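Local coordinates for protein OBCA, Oxalate Biosynthetic Component A (PDB 4NNB) that has a TIM-barrel domain that binds a magnesium ion and an oxaloacetate ion in one pocket, at residues I8-I13 / A218-V223; G53-P58 / G189-G194; N351-D356 / E394-I399; G303-V308 / E339-R344. One frame throughout, in Å; residues are numbered along the deposited sequence.

Interaction 1 (I8-I13 / A218-V223); sequences ITAAPI and AGAAVV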
loop_
_atom_site.group_PDB
_atom_site.type_symbol
_atom_site.label_atom_id
_atom_site.label_comp_id
_atom_site.label_asym_id
_atom_site.label_seq_id
_atom_site.Cartn_x
_atom_site.Cartn_y
_atom_site.Cartn_z
ATOM N N ILE A 8 -13.879 1.487 -9.571
ATOM C CA ILE A 8 -12.885 1.123 -8.577
ATOM C C ILE A 8 -11.523 1.254 -9.217
ATOM O O ILE A 8 -11.290 0.739 -10.310
ATOM C CB ILE A 8 -13.081 -0.321 -8.056
ATOM C CG1 ILE A 8 -14.436 -0.435 -7.339
ATOM C CG2 ILE A 8 -11.925 -0.734 -7.117
ATOM C CD1 ILE A 8 -14.875 -1.877 -7.021
ATOM N N THR A 9 -10.635 1.980 -8.540
ATOM C CA THR A 9 -9.225 1.972 -8.906
ATOM C C THR A 9 -8.453 0.974 -8.039
ATOM O O THR A 9 -8.521 1.022 -6.815
ATOM C CB THR A 9 -8.587 3.384 -8.772
ATOM O OG1 THR A 9 -9.162 4.260 -9.758
ATOM C CG2 THR A 9 -7.063 3.308 -9.013
ATOM N N ALA A 10 -7.724 0.062 -8.674
ATOM C CA ALA A 10 -6.813 -0.814 -7.940
ATOM C C ALA A 10 -5.418 -0.182 -7.895
ATOM O O ALA A 10 -4.921 0.294 -8.908
ATOM C CB ALA A 10 -6.738 -2.161 -8.611
ATOM N N ALA A 11 -4.778 -0.180 -6.732
ATOM C CA ALA A 11 -3.411 0.361 -6.640
ATOM C C ALA A 11 -2.480 -0.687 -6.025
ATOM O O ALA A 11 -2.306 -0.722 -4.815
ATOM C CB ALA A 11 -3.396 1.649 -5.819
ATOM N N PRO A 12 -1.893 -1.555 -6.866
ATOM C CA PRO A 12 -1.271 -2.788 -6.354
ATOM C C PRO A 12 0.141 -2.675 -5.793
ATOM O O PRO A 12 0.575 -3.641 -5.153
ATOM C CB PRO A 12 -1.235 -3.708 -7.583
ATOM C CG PRO A 12 -2.219 -3.105 -8.565
ATOM C CD PRO A 12 -2.127 -1.620 -8.317
ATOM N N ILE A 13 0.847 -1.570 -6.020
ATOM C CA ILE A 13 2.273 -1.547 -5.683
ATOM C C ILE A 13 2.670 -0.407 -4.770
ATOM O O ILE A 13 3.221 -0.634 -3.691
ATOM C CB ILE A 13 3.170 -1.487 -6.931
ATOM C CG1 ILE A 13 2.810 -2.600 -7.910
ATOM C CG2 ILE A 13 4.658 -1.569 -6.528
ATOM C CD1 ILE A 13 1.941 -2.144 -9.077
ATOM N N ALA A 218 -11.556 -8.826 -10.774
ATOM C CA ALA A 218 -12.291 -8.767 -9.520
ATOM C C ALA A 218 -13.174 -7.525 -9.483
ATOM O O ALA A 218 -13.965 -7.349 -8.553
ATOM C CB ALA A 218 -11.324 -8.786 -8.310
ATOM N N GLY A 219 -13.028 -6.655 -10.480
ATOM C CA GLY A 219 -13.911 -5.508 -10.609
ATOM C C GLY A 219 -13.293 -4.127 -10.819
ATOM O O GLY A 219 -14.020 -3.152 -10.982
ATOM N N ALA A 220 -11.965 -4.025 -10.817
ATOM C CA ALA A 220 -11.329 -2.711 -10.932
ATOM C C ALA A 220 -11.358 -2.228 -12.381
ATOM O O ALA A 220 -10.974 -2.961 -13.291
ATOM C CB ALA A 220 -9.881 -2.750 -10.401
ATOM N N ALA A 221 -11.809 -0.994 -12.593
ATOM C CA ALA A 221 -11.829 -0.412 -13.937
ATOM C C ALA A 221 -10.489 0.247 -14.303
ATOM O O ALA A 221 -10.127 0.328 -15.479
ATOM C CB ALA A 221 -12.963 0.603 -14.049
ATOM N N VAL A 222 -9.771 0.728 -13.293
ATOM C CA VAL A 222 -8.521 1.460 -13.501
ATOM C C VAL A 222 -7.446 0.889 -12.581
ATOM O O VAL A 222 -7.723 0.563 -11.424
ATOM C CB VAL A 222 -8.704 2.976 -13.204
ATOM C CG1 VAL A 222 -7.359 3.720 -13.281
ATOM C CG2 VAL A 222 -9.735 3.602 -14.162
ATOM N N VAL A 223 -6.222 0.756 -13.082
ATOM C CA VAL A 223 -5.136 0.263 -12.248
ATOM C C VAL A 223 -3.998 1.286 -12.181
ATOM O O VAL A 223 -3.392 1.620 -13.205
ATOM C CB VAL A 223 -4.589 -1.083 -12.755
ATOM C CG1 VAL A 223 -3.552 -1.637 -11.767
ATOM C CG2 VAL A 223 -5.744 -2.089 -12.953
HETATM O O HOH W 1 -14.767 -0.500 -11.422
#
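T9 and A10 pair with V222 and V223 in a parallel beta bridge contact inside the barrel sheet, where strand 5-10 runs beside the start of strand 222-229. The A10 N-H donates to V222 O over 2.8 Å and meets that oxygen almost head-on. I8 O takes two donors. The A221 N-H reaches it at 2.9 Å in the carbonyl plane, and the V222 N-H adds a weak bond. One water links I8 N of the strand to G219 O of the loop ahead of the second strand. G219 has positive phi and ends helix 205-217 in a Schellman motif; the chain then leads toward strand 222-229.

T9 and V222 share one face of the sheet, A10 and V223 the other. T9 OG1 lies 3.7 Å from V222 CB. The A10 methyl also touches that of A220, CB to CB at 3.7 Å. With CG1 anti to the backbone N (chi1 -174°), V223 brings that methyl to the P12 ring, 3.7 Å from CD, and the two side chains cross at about a right angle. S215 of helix 205-217 and T495 of helix 495-507 cover A10. V223 directly precedes H224, a magnesium ligand. Neighbouring parallel strands, the second entered from a helix, are the arrangement of a TIM barrel.

Interaction 2 (G53-P58 / G189-G194); sequences GWEVVP and GYWQAG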
loop_
_atom_site.group_PDB
_atom_site.type_symbol
_atom_site.label_atom_id
_atom_site.label_comp_id
_atom_site.label_asym_id
_atom_site.label_seq_id
_atom_site.Cartn_x
_atom_site.Cartn_y
_atom_site.Cartn_z
ATOM N N GLY A 53 15.324 -3.511 7.372
ATOM C CA GLY A 53 14.177 -3.558 8.267
ATOM C C GLY A 53 14.234 -4.550 9.420
ATOM O O GLY A 53 13.325 -4.572 10.253
ATOM N N TRP A 54 15.280 -5.374 9.472
ATOM C CA TRP A 54 15.468 -6.291 10.591
ATOM C C TRP A 54 15.650 -5.475 11.854
ATOM O O TRP A 54 16.193 -4.372 11.807
ATOM C CB TRP A 54 16.682 -7.199 10.365
ATOM C CG TRP A 54 16.472 -8.222 9.293
ATOM C CD1 TRP A 54 16.391 -7.998 7.955
ATOM C CD2 TRP A 54 16.316 -9.636 9.476
ATOM N NE1 TRP A 54 16.191 -9.186 7.287
ATOM C CE2 TRP A 54 16.145 -10.206 8.197
ATOM C CE3 TRP A 54 16.313 -10.475 10.591
ATOM C CZ2 TRP A 54 15.962 -11.578 8.009
ATOM C CZ3 TRP A 54 16.140 -11.827 10.404
ATOM C CH2 TRP A 54 15.962 -12.368 9.124
ATOM N N GLU A 55 15.184 -6.008 12.977
ATOM C CA GLU A 55 15.269 -5.297 14.245
ATOM C C GLU A 55 15.939 -6.170 15.317
ATOM O O GLU A 55 15.786 -7.394 15.324
ATOM C CB GLU A 55 13.874 -4.816 14.679
ATOM C CG GLU A 55 13.355 -5.383 16.003
ATOM C CD GLU A 55 11.914 -4.961 16.296
ATOM O OE1 GLU A 55 11.305 -5.509 17.243
ATOM O OE2 GLU A 55 11.396 -4.076 15.579
ATOM N N VAL A 56 16.708 -5.540 16.202
ATOM C CA VAL A 56 17.378 -6.262 17.283
ATOM C C VAL A 56 16.369 -6.712 18.338
ATOM O O VAL A 56 15.537 -5.921 18.781
ATOM C CB VAL A 56 18.478 -5.393 17.952
ATOM C CG1 VAL A 56 18.933 -6.017 19.258
ATOM C CG2 VAL A 56 19.660 -5.215 17.010
ATOM N N VAL A 57 16.437 -7.982 18.735
ATOM C CA VAL A 57 15.562 -8.493 19.790
ATOM C C VAL A 57 16.327 -9.246 20.878
ATOM O O VAL A 57 17.333 -9.906 20.603
ATOM C CB VAL A 57 14.450 -9.416 19.220
ATOM C CG1 VAL A 57 13.414 -8.601 18.459
ATOM C CG2 VAL A 57 15.056 -10.505 18.342
ATOM N N PRO A 58 15.857 -9.139 22.127
ATOM C CA PRO A 58 16.424 -9.910 23.242
ATOM C C PRO A 58 15.981 -11.367 23.193
ATOM O O PRO A 58 15.263 -11.765 22.275
ATOM C CB PRO A 58 15.818 -9.232 24.475
ATOM C CG PRO A 58 14.537 -8.640 23.986
ATOM C CD PRO A 58 14.828 -8.185 22.579
ATOM N N GLY A 189 18.858 -11.893 19.219
ATOM C CA GLY A 189 19.240 -11.799 17.822
ATOM C C GLY A 189 18.527 -10.760 16.979
ATOM O O GLY A 189 18.235 -9.647 17.431
ATOM N N TYR A 190 18.251 -11.136 15.734
ATOM C CA TYR A 190 17.682 -10.214 14.766
ATOM C C TYR A 190 16.422 -10.817 14.160
ATOM O O TYR A 190 16.400 -11.988 13.795
ATOM C CB TYR A 190 18.711 -9.874 13.677
ATOM C CG TYR A 190 20.005 -9.299 14.221
ATOM C CD1 TYR A 190 21.021 -10.128 14.683
ATOM C CD2 TYR A 190 20.206 -7.926 14.280
ATOM C CE1 TYR A 190 22.199 -9.602 15.190
ATOM C CE2 TYR A 190 21.379 -7.395 14.781
ATOM C CZ TYR A 190 22.371 -8.237 15.232
ATOM O OH TYR A 190 23.539 -7.703 15.732
ATOM N N TRP A 191 15.386 -9.994 14.052
ATOM C CA TRP A 191 14.067 -10.433 13.608
ATOM C C TRP A 191 13.610 -9.610 12.420
ATOM O O TRP A 191 13.753 -8.386 12.406
ATOM C CB TRP A 191 13.069 -10.285 14.767
ATOM C CG TRP A 191 11.611 -10.387 14.406
ATOM C CD1 TRP A 191 11.018 -11.330 13.614
ATOM C CD2 TRP A 191 10.561 -9.529 14.862
ATOM N NE1 TRP A 191 9.661 -11.099 13.540
ATOM C CE2 TRP A 191 9.355 -10.001 14.303
ATOM C CE3 TRP A 191 10.521 -8.400 15.684
ATOM C CZ2 TRP A 191 8.124 -9.385 14.543
ATOM C CZ3 TRP A 191 9.300 -7.786 15.917
ATOM C CH2 TRP A 191 8.119 -8.279 15.348
ATOM N N GLN A 192 13.071 -10.286 11.416
ATOM C CA GLN A 192 12.420 -9.593 10.315
ATOM C C GLN A 192 10.923 -9.557 10.593
ATOM O O GLN A 192 10.216 -10.543 10.389
ATOM C CB GLN A 192 12.702 -10.290 8.985
ATOM C CG GLN A 192 11.979 -9.669 7.787
ATOM C CD GLN A 192 12.175 -8.167 7.699
ATOM O OE1 GLN A 192 11.393 -7.393 8.255
ATOM N NE2 GLN A 192 13.224 -7.747 6.990
ATOM N N ALA A 193 10.449 -8.420 11.082
ATOM C CA ALA A 193 9.043 -8.271 11.417
ATOM C C ALA A 193 8.188 -8.247 10.156
ATOM O O ALA A 193 7.019 -8.672 10.157
ATOM C CB ALA A 193 8.843 -6.999 12.207
ATOM N N GLY A 194 8.777 -7.751 9.071
ATOM C CA GLY A 194 8.008 -7.504 7.870
ATOM C C GLY A 194 7.033 -6.367 8.139
ATOM O O GLY A 194 5.880 -6.400 7.692
#
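E55 to V57 and G189 to W191 pair as antiparallel strands of a three-stranded sheet. Strand 55-57 is an outer strand, and strand 189-191 is the middle one. Two hydrogen-bonded pairs flank the non-hydrogen-bonded pair V56 and Y190. E55 N reaches W191 O at 2.8 Å, and W191 N returns a bond to E55 O. V57 N gives a nearly straight bond to G189 O, also 2.8 Å, and G189 N answers to V57 O. G189 has no side chain here, and V57 CG2 packs against its carbonyl O at 3.4 Å.

On the V56 and Y190 face the two side chains run alongside each other, pointing the same way. V56 CG2 comes to 3.6 Å from Y190 CE2. On the other face E55 lies beside W191. Its OE1 meets the indole edge in plane, 3.3 Å from CZ3, with the carboxylate nearly perpendicular to the ring. V57 CG1 touches the same indole at CE3. The far end of that ring is fixed by NE1, which is hydrogen-bonded to Y138 OH.

G53 has positive phi and ends helix 41-51 in a Schellman motif just before W54. Beside the strands, the W54 indole lies against Q192, with the Y190 carbonyl at its edge. With CG anti to the backbone N (chi1 176°) and a bend at chi2, the Q192 amide reaches this indole, NE2 over one face, 3.3 Å from CD1. Q192 CB sits over the six-membered ring of W54 in a CH-pi contact, 3.5 Å from the centroid and 11° off the normal.

Interaction 3 (N351-D356 / E394-I399); sequences NHAIVD and EDDSLI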
loop_
_atom_site.group_PDB
_atom_site.type_symbol
_atom_site.label_atom_id
_atom_site.label_comp_id
_atom_site.label_asym_id
_atom_site.label_seq_id
_atom_site.Cartn_x
_atom_site.Cartn_y
_atom_site.Cartn_z
ATOM N N ASN A 351 -3.154 17.665 -0.780
ATOM C CA ASN A 351 -3.169 18.775 0.181
ATOM C C ASN A 351 -3.986 19.954 -0.324
ATOM O O ASN A 351 -4.401 19.968 -1.485
ATOM C CB ASN A 351 -1.728 19.199 0.523
ATOM C CG ASN A 351 -0.904 19.548 -0.721
ATOM O OD1 ASN A 351 -1.414 20.138 -1.669
ATOM N ND2 ASN A 351 0.363 19.161 -0.722
ATOM N N HIS A 352 -4.213 20.949 0.530
ATOM C CA HIS A 352 -5.012 22.102 0.120
ATOM C C HIS A 352 -4.305 22.959 -0.933
ATOM O O HIS A 352 -4.955 23.566 -1.786
ATOM C CB HIS A 352 -5.433 22.953 1.328
ATOM C CG HIS A 352 -6.473 22.297 2.181
ATOM N ND1 HIS A 352 -7.795 22.203 1.797
ATOM C CD2 HIS A 352 -6.382 21.674 3.382
ATOM C CE1 HIS A 352 -8.478 21.566 2.734
ATOM N NE2 HIS A 352 -7.644 21.227 3.702
ATOM N N ALA A 353 -2.980 23.012 -0.869
ATOM C CA ALA A 353 -2.219 23.736 -1.884
ATOM C C ALA A 353 -2.579 23.208 -3.273
ATOM O O ALA A 353 -2.774 23.984 -4.215
ATOM C CB ALA A 353 -0.729 23.598 -1.629
ATOM N N ILE A 354 -2.701 21.885 -3.394
ATOM C CA ILE A 354 -3.087 21.297 -4.682
ATOM C C ILE A 354 -4.485 21.731 -5.115
ATOM O O ILE A 354 -4.702 22.060 -6.291
ATOM C CB ILE A 354 -2.898 19.763 -4.698
ATOM C CG1 ILE A 354 -1.411 19.454 -4.907
ATOM C CG2 ILE A 354 -3.746 19.108 -5.789
ATOM C CD1 ILE A 354 -0.975 18.039 -4.509
ATOM N N VAL A 355 -5.429 21.757 -4.178
ATOM C CA VAL A 355 -6.776 22.246 -4.493
ATOM C C VAL A 355 -6.746 23.704 -4.989
ATOM O O VAL A 355 -7.335 24.030 -6.029
ATOM C CB VAL A 355 -7.735 22.135 -3.288
ATOM C CG1 VAL A 355 -9.148 22.583 -3.702
ATOM C CG2 VAL A 355 -7.767 20.695 -2.755
ATOM N N ASP A 356 -6.053 24.564 -4.248
ATOM C CA ASP A 356 -5.900 25.965 -4.638
ATOM C C ASP A 356 -5.306 26.101 -6.032
ATOM O O ASP A 356 -5.803 26.855 -6.863
ATOM C CB ASP A 356 -4.986 26.687 -3.658
ATOM C CG ASP A 356 -5.587 26.810 -2.279
ATOM O OD1 ASP A 356 -6.816 26.647 -2.137
ATOM O OD2 ASP A 356 -4.817 27.077 -1.336
ATOM N N GLU A 394 3.279 24.015 8.329
ATOM C CA GLU A 394 1.976 23.995 8.968
ATOM C C GLU A 394 1.170 22.881 8.327
ATOM O O GLU A 394 1.472 22.447 7.206
ATOM C CB GLU A 394 1.247 25.325 8.766
ATOM C CG GLU A 394 0.884 25.593 7.318
ATOM C CD GLU A 394 0.186 26.930 7.107
ATOM O OE1 GLU A 394 -0.019 27.309 5.929
ATOM O OE2 GLU A 394 -0.162 27.594 8.111
ATOM N N ASP A 395 0.138 22.435 9.036
ATOM C CA ASP A 395 -0.777 21.428 8.520
ATOM C C ASP A 395 -1.443 21.889 7.221
ATOM O O ASP A 395 -1.896 23.030 7.108
ATOM C CB ASP A 395 -1.840 21.091 9.566
ATOM C CG ASP A 395 -2.686 19.890 9.166
ATOM O OD1 ASP A 395 -2.248 19.131 8.274
ATOM O OD2 ASP A 395 -3.784 19.701 9.737
ATOM N N ASP A 396 -1.488 20.995 6.235
ATOM C CA ASP A 396 -2.149 21.282 4.976
ATOM C C ASP A 396 -2.918 20.040 4.512
ATOM O O ASP A 396 -3.265 19.910 3.340
ATOM C CB ASP A 396 -1.124 21.752 3.928
ATOM C CG ASP A 396 -1.772 22.498 2.769
ATOM O OD1 ASP A 396 -2.748 23.237 3.014
ATOM O OD2 ASP A 396 -1.325 22.341 1.609
ATOM N N SER A 397 -3.185 19.137 5.457
ATOM C CA SER A 397 -3.915 17.899 5.185
ATOM C C SER A 397 -5.353 18.177 4.745
ATOM O O SER A 397 -5.967 19.142 5.199
ATOM C CB SER A 397 -3.936 17.006 6.437
ATOM O OG SER A 397 -2.656 16.893 7.032
ATOM N N LEU A 398 -5.894 17.332 3.873
ATOM C CA LEU A 398 -7.294 17.478 3.468
ATOM C C LEU A 398 -8.213 17.330 4.681
ATOM O O LEU A 398 -9.121 18.138 4.891
ATOM C CB LEU A 398 -7.674 16.445 2.415
ATOM C CG LEU A 398 -6.950 16.475 1.074
ATOM C CD1 LEU A 398 -7.665 15.512 0.137
ATOM C CD2 LEU A 398 -6.920 17.884 0.508
ATOM N N ILE A 399 -7.979 16.277 5.456
ATOM C CA ILE A 399 -8.618 16.127 6.754
ATOM C C ILE A 399 -7.603 16.662 7.747
ATOM O O ILE A 399 -6.545 16.067 7.936
ATOM C CB ILE A 399 -8.937 14.649 7.074
ATOM C CG1 ILE A 399 -9.854 14.045 5.999
ATOM C CG2 ILE A 399 -9.571 14.531 8.461
ATOM C CD1 ILE A 399 -10.146 12.538 6.177
HETATM O O HOH W 2 -9.430 20.570 5.934
#
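H352 and A353, in the first turn of helix 352-359, are both gripped by D396. The H352 N-H donates to D396 O at 3.1 Å, in the carbonyl plane. The A353 N-H donates to D396 OD2, also at 3.1 Å, meeting it on the syn side and 16° out of the carboxylate plane. D396 CG is anti to the backbone N (chi1 -161°), which carries the carboxylate to the helix start. The helix follows barrel strand 344-349, and D396 follows strand 393-395, an outer strand of a small antiparallel sheet. The contact joins the two.

N351 is the N-cap. Its OD1 accepts from I354 N at 2.8 Å, nearly in line with the side-chain carbonyl. Its ND2 bonds to A315 O, so the amide is held at both ends. N351 CB comes within 3.3 Å of D396 OD2. The H352 imidazole lies alongside 396-398, with S397 O 3.1 Å from CD2. A water gives a proton to L398 O and also bonds H352 NE2.

On the strand side D395 forms an Asx turn. Its OD1 accepts from S397 N and, through its syn lone pair, from S397 OG. Outward from the polar part, L398 CD2 packs against the N351 backbone, 3.7 Å from C. V433 and L430 of helix 416-440 cover H352 and L398. Two acceptors of D396 and the N-cap amide together satisfy three N-H groups of the first helical turn. The positive end of the helix dipole would probably favour the charged form of D396.

Interaction 4 (G303-V308 / E339-R344); sequences GSAPEV and ERVGTR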
loop_
_atom_site.group_PDB
_atom_site.type_symbol
_atom_site.label_atom_id
_atom_site.label_comp_id
_atom_site.label_asym_id
_atom_site.label_seq_id
_atom_site.Cartn_x
_atom_site.Cartn_y
_atom_site.Cartn_z
ATOM N N GLY A 303 -0.237 0.546 -29.405
ATOM C CA GLY A 303 -0.920 1.528 -30.221
ATOM C C GLY A 303 -1.496 2.728 -29.486
ATOM O O GLY A 303 -2.408 3.385 -30.000
ATOM N N SER A 304 -0.972 3.029 -28.297
ATOM C CA SER A 304 -1.374 4.241 -27.585
ATOM C C SER A 304 -0.380 4.611 -26.489
ATOM O O SER A 304 0.471 3.815 -26.117
ATOM C CB SER A 304 -2.752 4.077 -26.956
ATOM O OG SER A 304 -2.673 3.231 -25.824
ATOM N N ALA A 305 -0.500 5.839 -25.991
ATOM C CA ALA A 305 0.168 6.253 -24.764
ATOM C C ALA A 305 -0.656 5.751 -23.568
ATOM O O ALA A 305 -1.801 5.329 -23.748
ATOM C CB ALA A 305 0.304 7.773 -24.738
ATOM N N PRO A 306 -0.085 5.777 -22.345
ATOM C CA PRO A 306 -0.915 5.359 -21.202
ATOM C C PRO A 306 -2.172 6.224 -21.077
ATOM O O PRO A 306 -2.130 7.421 -21.393
ATOM C CB PRO A 306 0.014 5.574 -19.992
ATOM C CG PRO A 306 1.390 5.389 -20.554
ATOM C CD PRO A 306 1.318 6.005 -21.954
ATOM N N GLU A 307 -3.276 5.619 -20.643
ATOM C CA GLU A 307 -4.563 6.308 -20.589
ATOM C C GLU A 307 -4.555 7.448 -19.570
ATOM O O GLU A 307 -5.138 8.507 -19.796
ATOM C CB GLU A 307 -5.688 5.330 -20.217
ATOM C CG GLU A 307 -6.093 4.331 -21.323
ATOM C CD GLU A 307 -5.130 3.154 -21.472
ATOM O OE1 GLU A 307 -4.255 2.941 -20.596
ATOM O OE2 GLU A 307 -5.255 2.421 -22.474
ATOM N N VAL A 308 -3.915 7.199 -18.437
ATOM C CA VAL A 308 -3.953 8.109 -17.302
ATOM C C VAL A 308 -2.562 8.125 -16.690
ATOM O O VAL A 308 -1.821 7.146 -16.804
ATOM C CB VAL A 308 -5.007 7.647 -16.261
ATOM C CG1 VAL A 308 -4.998 8.524 -14.993
ATOM C CG2 VAL A 308 -6.409 7.637 -16.885
ATOM N N GLU A 339 -0.695 16.538 -22.778
ATOM C CA GLU A 339 -1.559 17.035 -23.845
ATOM C C GLU A 339 -1.120 16.466 -25.195
ATOM O O GLU A 339 -1.943 15.973 -25.966
ATOM C CB GLU A 339 -1.570 18.576 -23.849
ATOM C CG GLU A 339 -2.646 19.204 -24.732
ATOM C CD GLU A 339 -2.635 20.724 -24.690
ATOM O OE1 GLU A 339 -2.223 21.304 -23.666
ATOM O OE2 GLU A 339 -3.052 21.344 -25.682
ATOM N N ARG A 340 0.184 16.499 -25.456
ATOM C CA ARG A 340 0.733 16.000 -26.715
ATOM C C ARG A 340 0.493 14.504 -26.970
ATOM O O ARG A 340 0.091 14.122 -28.072
ATOM C CB ARG A 340 2.232 16.310 -26.818
ATOM C CG ARG A 340 2.834 15.882 -28.153
ATOM C CD ARG A 340 4.288 16.306 -28.321
ATOM N NE ARG A 340 5.218 15.573 -27.458
ATOM C CZ ARG A 340 5.600 14.309 -27.646
ATOM N NH1 ARG A 340 6.460 13.743 -26.807
ATOM N NH2 ARG A 340 5.118 13.600 -28.663
ATOM N N VAL A 341 0.736 13.654 -25.973
ATOM C CA VAL A 341 0.607 12.211 -26.201
ATOM C C VAL A 341 -0.796 11.673 -25.945
ATOM O O VAL A 341 -1.074 10.512 -26.230
ATOM C CB VAL A 341 1.639 11.397 -25.408
ATOM C CG1 VAL A 341 3.030 11.896 -25.696
ATOM C CG2 VAL A 341 1.338 11.460 -23.897
ATOM N N GLY A 342 -1.683 12.509 -25.416
ATOM C CA GLY A 342 -3.049 12.085 -25.149
ATOM C C GLY A 342 -3.251 11.292 -23.856
ATOM O O GLY A 342 -4.140 10.432 -23.775
ATOM N N THR A 343 -2.434 11.575 -22.841
ATOM C CA THR A 343 -2.606 10.954 -21.526
ATOM C C THR A 343 -3.438 11.876 -20.644
ATOM O O THR A 343 -3.182 13.082 -20.578
ATOM C CB THR A 343 -1.249 10.659 -20.878
ATOM O OG1 THR A 343 -0.565 9.680 -21.669
ATOM C CG2 THR A 343 -1.404 10.127 -19.434
ATOM N N ARG A 344 -4.454 11.327 -19.987
ATOM C CA ARG A 344 -5.292 12.138 -19.109
ATOM C C ARG A 344 -4.669 12.199 -17.707
ATOM O O ARG A 344 -4.399 11.160 -17.090
ATOM C CB ARG A 344 -6.716 11.566 -19.066
ATOM C CG ARG A 344 -7.711 12.314 -18.154
ATOM C CD ARG A 344 -8.336 13.526 -18.863
ATOM N NE ARG A 344 -8.823 13.163 -20.189
ATOM C CZ ARG A 344 -10.025 12.640 -20.441
ATOM N NH1 ARG A 344 -10.892 12.450 -19.463
ATOM N NH2 ARG A 344 -10.358 12.311 -21.683
HETATM O O HOH W 3 -3.991 7.062 -24.225
HETATM O O HOH W 4 -2.432 7.528 -27.154
HETATM O O HOH W 5 -6.204 9.134 -22.406
#
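A305 is the first residue of 303-308 to touch 339-344, at the turn where helix 328-341 passes into strand 344-349 of the TIM-barrel sheet. Its methyl packs on V341, with CB 3.4 Å from V341 O and 3.9 Å from V341 CG2. G342, with positive phi, is the first residue after that helix. The A305 backbone N gives a proton to a water that bonds weakly to V341 O. P306 follows. Its carbonyl O accepts from T343 OG1 at 2.8 Å, in the carbonyl plane. The T343 chi1 of -65° sets OG1 beside the backbone N, where it faces P306, and turns CG2 toward V308.

E307 turns its side chain away from 339-344, to salt bridges with K266 and R520. Its carbonyl O stays in the contact. It takes the R344 N-H at 2.9 Å, from above the carbonyl plane, and a water that also donates to G342 O. V308 then begins strand 308-311 and pairs with R344 in a parallel bridge. The R344 side chain leads off to F523 O and P372 O. T343 CG2 rests 3.6 Å from V308 C. V308 CG1 lies 3.4 Å from R344 O, and the V308 CA-H points at the same oxygen, 3.1 Å from CA.

Interactions 1 and 4 both join neighbouring parallel strands of the barrel sheet, and their nearest atoms are about 5 Å apart. Interaction 3 lies on a helix that follows strand 344-349, the strand that interaction 4 opens; their centres are about 28 Å apart. Interaction 2 belongs to a separate antiparallel sheet, 33 Å between centres from interaction 1, and is nested along the chain in the loop that interaction 1 closes. Interactions 1 and 3 adjoin the pocket along the chain: V223 precedes the magnesium ligand H224, and N351 follows the pocket residue F350. The magnesium ion is about 9 Å from the P12 side chain. Oxaloacetate is about 10 Å from the side chains of T9 and V308.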